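Tail fiber protein (Pseudomonas aeruginosa, PDB 6CL6) forms the trimeric receptor-binding fiber of R2 pyocin, a contractile injection system, and probably recognises the surface of target bacteria through its C-terminal part. Local coordinates at residues S152-A157 and V166-L171; N162-R167 and Q183-Y188. One frame throughout, in Å; residues are numbered along the deposited sequence.

How the interactions relate
Both interactions involve the chain between helix 154-159 and strand 169-177, and they share V166 and R167. Interaction 1 holds it to the start of the helix and is built around one hydroxyl and a few methyl groups. Interaction 2 sets the loop before strand 169-177 against strand 180-187, its neighbour in the sheet. It is more aromatic, and the buried Y185 carries most of it. The two are similar in size and both partly buried, but interaction 1 lies nearer the surface. Backbone pairing joins the two sites, with L170 N 2.8 Å from Q186 O. A single 1,2-ethanediol touches both, and so does the second subunit.

Interaction 1: S152-A157 and V166-L171; sequences SFTAQA and VRAGLL. With EDO (1,2-ethanediol), chain K.
T154 turns OG1 beside its own backbone N (chi1 -75°), which points the hydroxyl at A168, while CG2 lies anti to that N and reaches V166. V166 has CG1 anti to its backbone N. The two side chains cross at about a right angle, with CG1 of V166 nearest CG2 of T154. The one hydrogen bond across the contact runs from A168 N to T154 OG1. It is 3.0 Å long and fairly straight, with an angle of 160° at the hydrogen. The methyl of T154 packs on the V166 carbonyl, with CG2 3.6 Å from V166 O. One turn further on, A157 points its methyl at segment 166-171, and CB lies 3.6 Å from R167 O. From the other segment, the methyl of A168 comes up against the backbone of S152 and F153, with CB 3.8 Å from S152 C. F180 of the second subunit also packs on S152 and A168.

F153 is the N-cap residue of helix 154-159. Its carbonyl oxygen accepts from both Q156 N and A157 N. A 1,2-ethanediol, probably from the crystallisation liquor, sits by this helix start. T154 N donates to its O1 over 2.8 Å, almost in line at 174°. The first bond of the R167 side chain points away from segment 152-157. NH1 bonds V166 O at 3.1 Å, from above the carbonyl plane, and NE forms a salt bridge with D189.

The contact therefore ties the first turn of the helix to the chain entering strand 169-177. T154 is the polar centre, with its hydroxyl accepting from A168 N and its backbone N donating to the diol. The rest is methyl packing, mostly against peptide groups, so the polar grip across the pair rests on a single neutral bond.

Interaction 2: N162-R167 and Q183-Y188; sequences NYPIVR and QTYQAY. With EDO (1,2-ethanediol), chain K.
The loop 162-167 runs past strand 180-187 without pairing with it, its CA atoms coming closest at R167 and A187, and turns at V166 in an inverse gamma turn. Y185 carries the contact. Its CG lies anti to the backbone N (chi1 -163°), which sends the ring off the strand into the curve of the loop. There OH donates to R167 O over 2.8 Å, in the carbonyl plane, and the acceptor lies at the edge of the ring. P164 lies over one face of this ring, toward its rim, with CD in a CH-pi contact 4.2 Å from the centroid. The Y163 ring stands nearly perpendicular to it, planes at 87°, and Y185 OH meets its edge, 3.5 Å from CD2. Y163 OH is held elsewhere by Q151. The CG2 of I165 adds apolar contact to Y185 and A187. Just past the strand, R167 CD lies 4.2 Å from Y188 CE1. Y188 OH accepts from O2 of the 1,2-ethanediol, and the ring meets H199 of the second subunit edge-to-face. The arrangement is a connecting loop laid over the sheet of one domain in a trimeric fiber, with a strand tyrosine hydrogen-bonded to the loop backbone.

Interaction 1: S152-A157 and V166-L171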
loop_
_atom_site.group_PDB
_atom_site.type_symbol
_atom_site.label_atom_id
_atom_site.label_comp_id
_atom_site.label_asym_id
_atom_site.label_seq_id
_atom_site.Cartn_x
_atom_site.Cartn_y
_atom_site.Cartn_z
ATOM N N SER A 152 -16.566 -28.160 -19.984
ATOM C CA SER A 152 -15.814 -27.623 -21.109
ATOM C C SER A 152 -16.373 -26.317 -21.632
ATOM O O SER A 152 -15.789 -25.737 -22.547
ATOM C CB SER A 152 -15.749 -28.679 -22.203
ATOM O OG SER A 152 -15.102 -29.845 -21.703
ATOM N N PHE A 153 -17.477 -25.822 -21.074
ATOM C CA PHE A 153 -18.147 -24.657 -21.633
ATOM C C PHE A 153 -18.482 -23.660 -20.536
ATOM O O PHE A 153 -19.266 -23.957 -19.645
ATOM C CB PHE A 153 -19.428 -25.070 -22.376
ATOM C CG PHE A 153 -19.182 -25.917 -23.581
ATOM C CD1 PHE A 153 -19.095 -27.289 -23.462
ATOM C CD2 PHE A 153 -19.024 -25.324 -24.845
ATOM C CE1 PHE A 153 -18.863 -28.086 -24.572
ATOM C CE2 PHE A 153 -18.775 -26.103 -25.959
ATOM C CZ PHE A 153 -18.695 -27.492 -25.823
ATOM N N THR A 154 -17.897 -22.472 -20.616
ATOM C CA THR A 154 -18.248 -21.426 -19.666
ATOM C C THR A 154 -19.748 -21.141 -19.669
ATOM O O THR A 154 -20.332 -20.921 -18.615
ATOM C CB THR A 154 -17.427 -20.178 -19.978
ATOM O OG1 THR A 154 -16.072 -20.400 -19.533
ATOM C CG2 THR A 154 -17.986 -18.949 -19.296
ATOM N N ALA A 155 -20.394 -21.164 -20.848
ATOM C CA ALA A 155 -21.816 -20.901 -20.915
ATOM C C ALA A 155 -22.629 -21.973 -20.191
ATOM O O ALA A 155 -23.757 -21.701 -19.772
ATOM C CB ALA A 155 -22.292 -20.796 -22.369
ATOM N N GLN A 156 -22.099 -23.184 -20.057
ATOM C CA GLN A 156 -22.797 -24.213 -19.298
ATOM C C GLN A 156 -22.548 -24.085 -17.790
ATOM O O GLN A 156 -23.391 -24.526 -16.999
ATOM C CB GLN A 156 -22.395 -25.605 -19.807
ATOM C CG GLN A 156 -22.926 -25.852 -21.252
ATOM C CD GLN A 156 -22.652 -27.243 -21.792
ATOM O OE1 GLN A 156 -23.352 -27.695 -22.637
ATOM N NE2 GLN A 156 -21.612 -27.900 -21.303
ATOM N N ALA A 157 -21.424 -23.492 -17.374
ATOM C CA ALA A 157 -21.339 -23.052 -15.988
ATOM C C ALA A 157 -22.376 -21.969 -15.710
ATOM O O ALA A 157 -23.041 -21.968 -14.658
ATOM C CB ALA A 157 -19.933 -22.570 -15.666
ATOM N N VAL A 166 -18.218 -18.432 -12.965
ATOM C CA VAL A 166 -18.752 -18.744 -14.295
ATOM C C VAL A 166 -17.583 -18.967 -15.233
ATOM O O VAL A 166 -17.125 -18.034 -15.911
ATOM C CB VAL A 166 -19.708 -17.656 -14.796
ATOM C CG1 VAL A 166 -20.240 -17.999 -16.193
ATOM C CG2 VAL A 166 -20.859 -17.517 -13.820
ATOM N N ARG A 167 -17.064 -20.210 -15.241
ATOM C CA ARG A 167 -15.918 -20.586 -16.046
ATOM C C ARG A 167 -15.952 -22.085 -16.266
ATOM O O ARG A 167 -16.316 -22.849 -15.362
ATOM C CB ARG A 167 -14.564 -20.240 -15.393
ATOM C CG ARG A 167 -14.276 -18.813 -15.157
ATOM C CD ARG A 167 -13.816 -18.088 -16.407
ATOM N NE ARG A 167 -13.137 -16.818 -16.035
ATOM C CZ ARG A 167 -13.761 -15.766 -15.538
ATOM N NH1 ARG A 167 -15.056 -15.803 -15.307
ATOM N NH2 ARG A 167 -13.084 -14.672 -15.231
ATOM N N ALA A 168 -15.551 -22.512 -17.462
ATOM C CA ALA A 168 -15.170 -23.906 -17.659
ATOM C C ALA A 168 -14.122 -24.291 -16.614
ATOM O O ALA A 168 -13.369 -23.449 -16.120
ATOM C CB ALA A 168 -14.625 -24.087 -19.071
ATOM N N GLY A 169 -14.077 -25.564 -16.263
ATOM C CA GLY A 169 -13.168 -25.987 -15.209
ATOM C C GLY A 169 -13.307 -27.443 -14.865
ATOM O O GLY A 169 -14.128 -28.167 -15.420
ATOM N N LEU A 170 -12.494 -27.850 -13.904
ATOM C CA LEU A 170 -12.424 -29.220 -13.423
ATOM C C LEU A 170 -13.005 -29.363 -12.032
ATOM O O LEU A 170 -12.479 -28.798 -11.062
ATOM C CB LEU A 170 -10.964 -29.702 -13.424
ATOM C CG LEU A 170 -10.773 -31.198 -13.328
ATOM C CD1 LEU A 170 -11.383 -31.919 -14.498
ATOM C CD2 LEU A 170 -9.302 -31.504 -13.235
ATOM N N LEU A 171 -14.043 -30.192 -11.921
ATOM C CA LEU A 171 -14.647 -30.530 -10.642
ATOM C C LEU A 171 -14.138 -31.848 -10.105
ATOM O O LEU A 171 -14.210 -32.871 -10.805
ATOM C CB LEU A 171 -16.167 -30.620 -10.755
ATOM C CG LEU A 171 -16.955 -31.085 -9.539
ATOM C CD1 LEU A 171 -16.945 -29.979 -8.478
ATOM C CD2 LEU A 171 -18.379 -31.418 -9.897
HETATM C C1 EDO K . -14.563 -22.517 -22.342
HETATM O O1 EDO K . -15.880 -21.949 -22.475
HETATM C C2 EDO K . -13.759 -22.157 -23.576
HETATM O O2 EDO K . -13.604 -20.723 -23.608
#

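Interaction 2: N162-R167 and Q183-Y188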
loop_
_atom_site.group_PDB
_atom_site.type_symbol
_atom_site.label_atom_id
_atom_site.label_comp_id
_atom_site.label_asym_id
_atom_site.label_seq_id
_atom_site.Cartn_x
_atom_site.Cartn_y
_atom_site.Cartn_z
ATOM N N ASN A 162 -24.561 -23.293 -8.484
ATOM C CA ASN A 162 -23.554 -23.568 -7.446
ATOM C C ASN A 162 -22.163 -23.833 -8.000
ATOM O O ASN A 162 -21.316 -24.409 -7.313
ATOM C CB ASN A 162 -24.034 -24.719 -6.552
ATOM C CG ASN A 162 -25.109 -24.272 -5.575
ATOM O OD1 ASN A 162 -24.840 -23.475 -4.680
ATOM N ND2 ASN A 162 -26.329 -24.747 -5.769
ATOM N N TYR A 163 -21.896 -23.400 -9.210
ATOM C CA TYR A 163 -20.523 -23.247 -9.668
ATOM C C TYR A 163 -19.901 -22.087 -8.889
ATOM O O TYR A 163 -20.591 -21.102 -8.591
ATOM C CB TYR A 163 -20.460 -22.956 -11.160
ATOM C CG TYR A 163 -20.723 -24.133 -12.082
ATOM C CD1 TYR A 163 -22.012 -24.606 -12.273
ATOM C CD2 TYR A 163 -19.681 -24.751 -12.759
ATOM C CE1 TYR A 163 -22.255 -25.663 -13.131
ATOM C CE2 TYR A 163 -19.913 -25.816 -13.622
ATOM C CZ TYR A 163 -21.211 -26.261 -13.799
ATOM O OH TYR A 163 -21.461 -27.317 -14.668
ATOM N N PRO A 164 -18.623 -22.180 -8.518
ATOM C CA PRO A 164 -18.015 -21.082 -7.752
ATOM C C PRO A 164 -17.684 -19.871 -8.583
ATOM O O PRO A 164 -17.494 -18.781 -8.029
ATOM C CB PRO A 164 -16.737 -21.711 -7.175
ATOM C CG PRO A 164 -16.370 -22.786 -8.149
ATOM C CD PRO A 164 -17.708 -23.310 -8.701
ATOM N N ILE A 165 -17.596 -20.038 -9.895
ATOM C CA ILE A 165 -17.229 -18.980 -10.835
ATOM C C ILE A 165 -17.836 -19.402 -12.163
ATOM O O ILE A 165 -17.993 -20.601 -12.442
ATOM C CB ILE A 165 -15.691 -18.818 -10.912
ATOM C CG1 ILE A 165 -15.290 -17.626 -11.766
ATOM C CG2 ILE A 165 -15.053 -20.125 -11.471
ATOM C CD1 ILE A 165 -15.527 -16.290 -11.047
ATOM N N VAL A 166 -18.218 -18.432 -12.965
ATOM C CA VAL A 166 -18.752 -18.744 -14.295
ATOM C C VAL A 166 -17.583 -18.967 -15.233
ATOM O O VAL A 166 -17.125 -18.034 -15.911
ATOM C CB VAL A 166 -19.708 -17.656 -14.796
ATOM C CG1 VAL A 166 -20.240 -17.999 -16.193
ATOM C CG2 VAL A 166 -20.859 -17.517 -13.820
ATOM N N ARG A 167 -17.064 -20.210 -15.241
ATOM C CA ARG A 167 -15.918 -20.586 -16.046
ATOM C C ARG A 167 -15.952 -22.085 -16.266
ATOM O O ARG A 167 -16.316 -22.849 -15.362
ATOM C CB ARG A 167 -14.564 -20.240 -15.393
ATOM C CG ARG A 167 -14.276 -18.813 -15.157
ATOM C CD ARG A 167 -13.816 -18.088 -16.407
ATOM N NE ARG A 167 -13.137 -16.818 -16.035
ATOM C CZ ARG A 167 -13.761 -15.766 -15.538
ATOM N NH1 ARG A 167 -15.056 -15.803 -15.307
ATOM N NH2 ARG A 167 -13.084 -14.672 -15.231
ATOM N N GLN A 183 -15.740 -30.997 -2.325
ATOM C CA GLN A 183 -15.552 -30.656 -3.726
ATOM C C GLN A 183 -14.410 -29.647 -3.874
ATOM O O GLN A 183 -14.202 -28.789 -3.018
ATOM C CB GLN A 183 -16.834 -30.057 -4.354
ATOM C CG GLN A 183 -18.054 -30.955 -4.272
ATOM C CD GLN A 183 -19.265 -30.354 -4.918
ATOM O OE1 GLN A 183 -19.454 -29.125 -4.875
ATOM N NE2 GLN A 183 -20.103 -31.204 -5.543
ATOM N N THR A 184 -13.723 -29.731 -5.001
ATOM C CA THR A 184 -12.815 -28.697 -5.475
ATOM C C THR A 184 -13.132 -28.385 -6.932
ATOM O O THR A 184 -13.691 -29.217 -7.651
ATOM C CB THR A 184 -11.336 -29.092 -5.390
ATOM O OG1 THR A 184 -11.057 -30.128 -6.352
ATOM C CG2 THR A 184 -11.014 -29.543 -4.018
ATOM N N TYR A 185 -12.791 -27.158 -7.348
ATOM C CA TYR A 185 -13.053 -26.672 -8.708
ATOM C C TYR A 185 -11.862 -25.850 -9.142
ATOM O O TYR A 185 -11.492 -24.877 -8.465
ATOM C CB TYR A 185 -14.304 -25.819 -8.772
ATOM C CG TYR A 185 -14.876 -25.627 -10.177
ATOM C CD1 TYR A 185 -15.611 -26.656 -10.784
ATOM C CD2 TYR A 185 -14.661 -24.469 -10.897
ATOM C CE1 TYR A 185 -16.138 -26.516 -12.058
ATOM C CE2 TYR A 185 -15.208 -24.309 -12.201
ATOM C CZ TYR A 185 -15.951 -25.367 -12.758
ATOM O OH TYR A 185 -16.485 -25.293 -14.014
ATOM N N GLN A 186 -11.269 -26.244 -10.247
ATOM C CA GLN A 186 -10.121 -25.557 -10.840
ATOM C C GLN A 186 -10.578 -24.932 -12.155
ATOM O O GLN A 186 -10.909 -25.639 -13.115
ATOM C CB GLN A 186 -8.971 -26.543 -11.032
ATOM C CG GLN A 186 -7.743 -25.942 -11.715
ATOM C CD GLN A 186 -6.629 -26.955 -11.932
ATOM O OE1 GLN A 186 -6.656 -28.082 -11.414
ATOM N NE2 GLN A 186 -5.644 -26.557 -12.711
ATOM N N ALA A 187 -10.584 -23.611 -12.199
ATOM C CA ALA A 187 -11.017 -22.894 -13.396
ATOM C C ALA A 187 -10.024 -23.101 -14.533
ATOM O O ALA A 187 -8.812 -23.094 -14.327
ATOM C CB ALA A 187 -11.167 -21.415 -13.089
ATOM N N TYR A 188 -10.547 -23.275 -15.748
ATOM C CA TYR A 188 -9.680 -23.590 -16.884
ATOM C C TYR A 188 -8.695 -22.467 -17.170
ATOM O O TYR A 188 -7.552 -22.725 -17.566
ATOM C CB TYR A 188 -10.526 -23.905 -18.129
ATOM C CG TYR A 188 -10.937 -22.717 -18.928
ATOM C CD1 TYR A 188 -11.945 -21.864 -18.491
ATOM C CD2 TYR A 188 -10.306 -22.423 -20.139
ATOM C CE1 TYR A 188 -12.324 -20.764 -19.248
ATOM C CE2 TYR A 188 -10.657 -21.316 -20.875
ATOM C CZ TYR A 188 -11.665 -20.500 -20.435
ATOM O OH TYR A 188 -12.015 -19.419 -21.196
HETATM C C1 EDO K . -14.563 -22.517 -22.342
HETATM O O1 EDO K . -15.880 -21.949 -22.475
HETATM C C2 EDO K . -13.759 -22.157 -23.576
HETATM O O2 EDO K . -13.604 -20.723 -23.608
#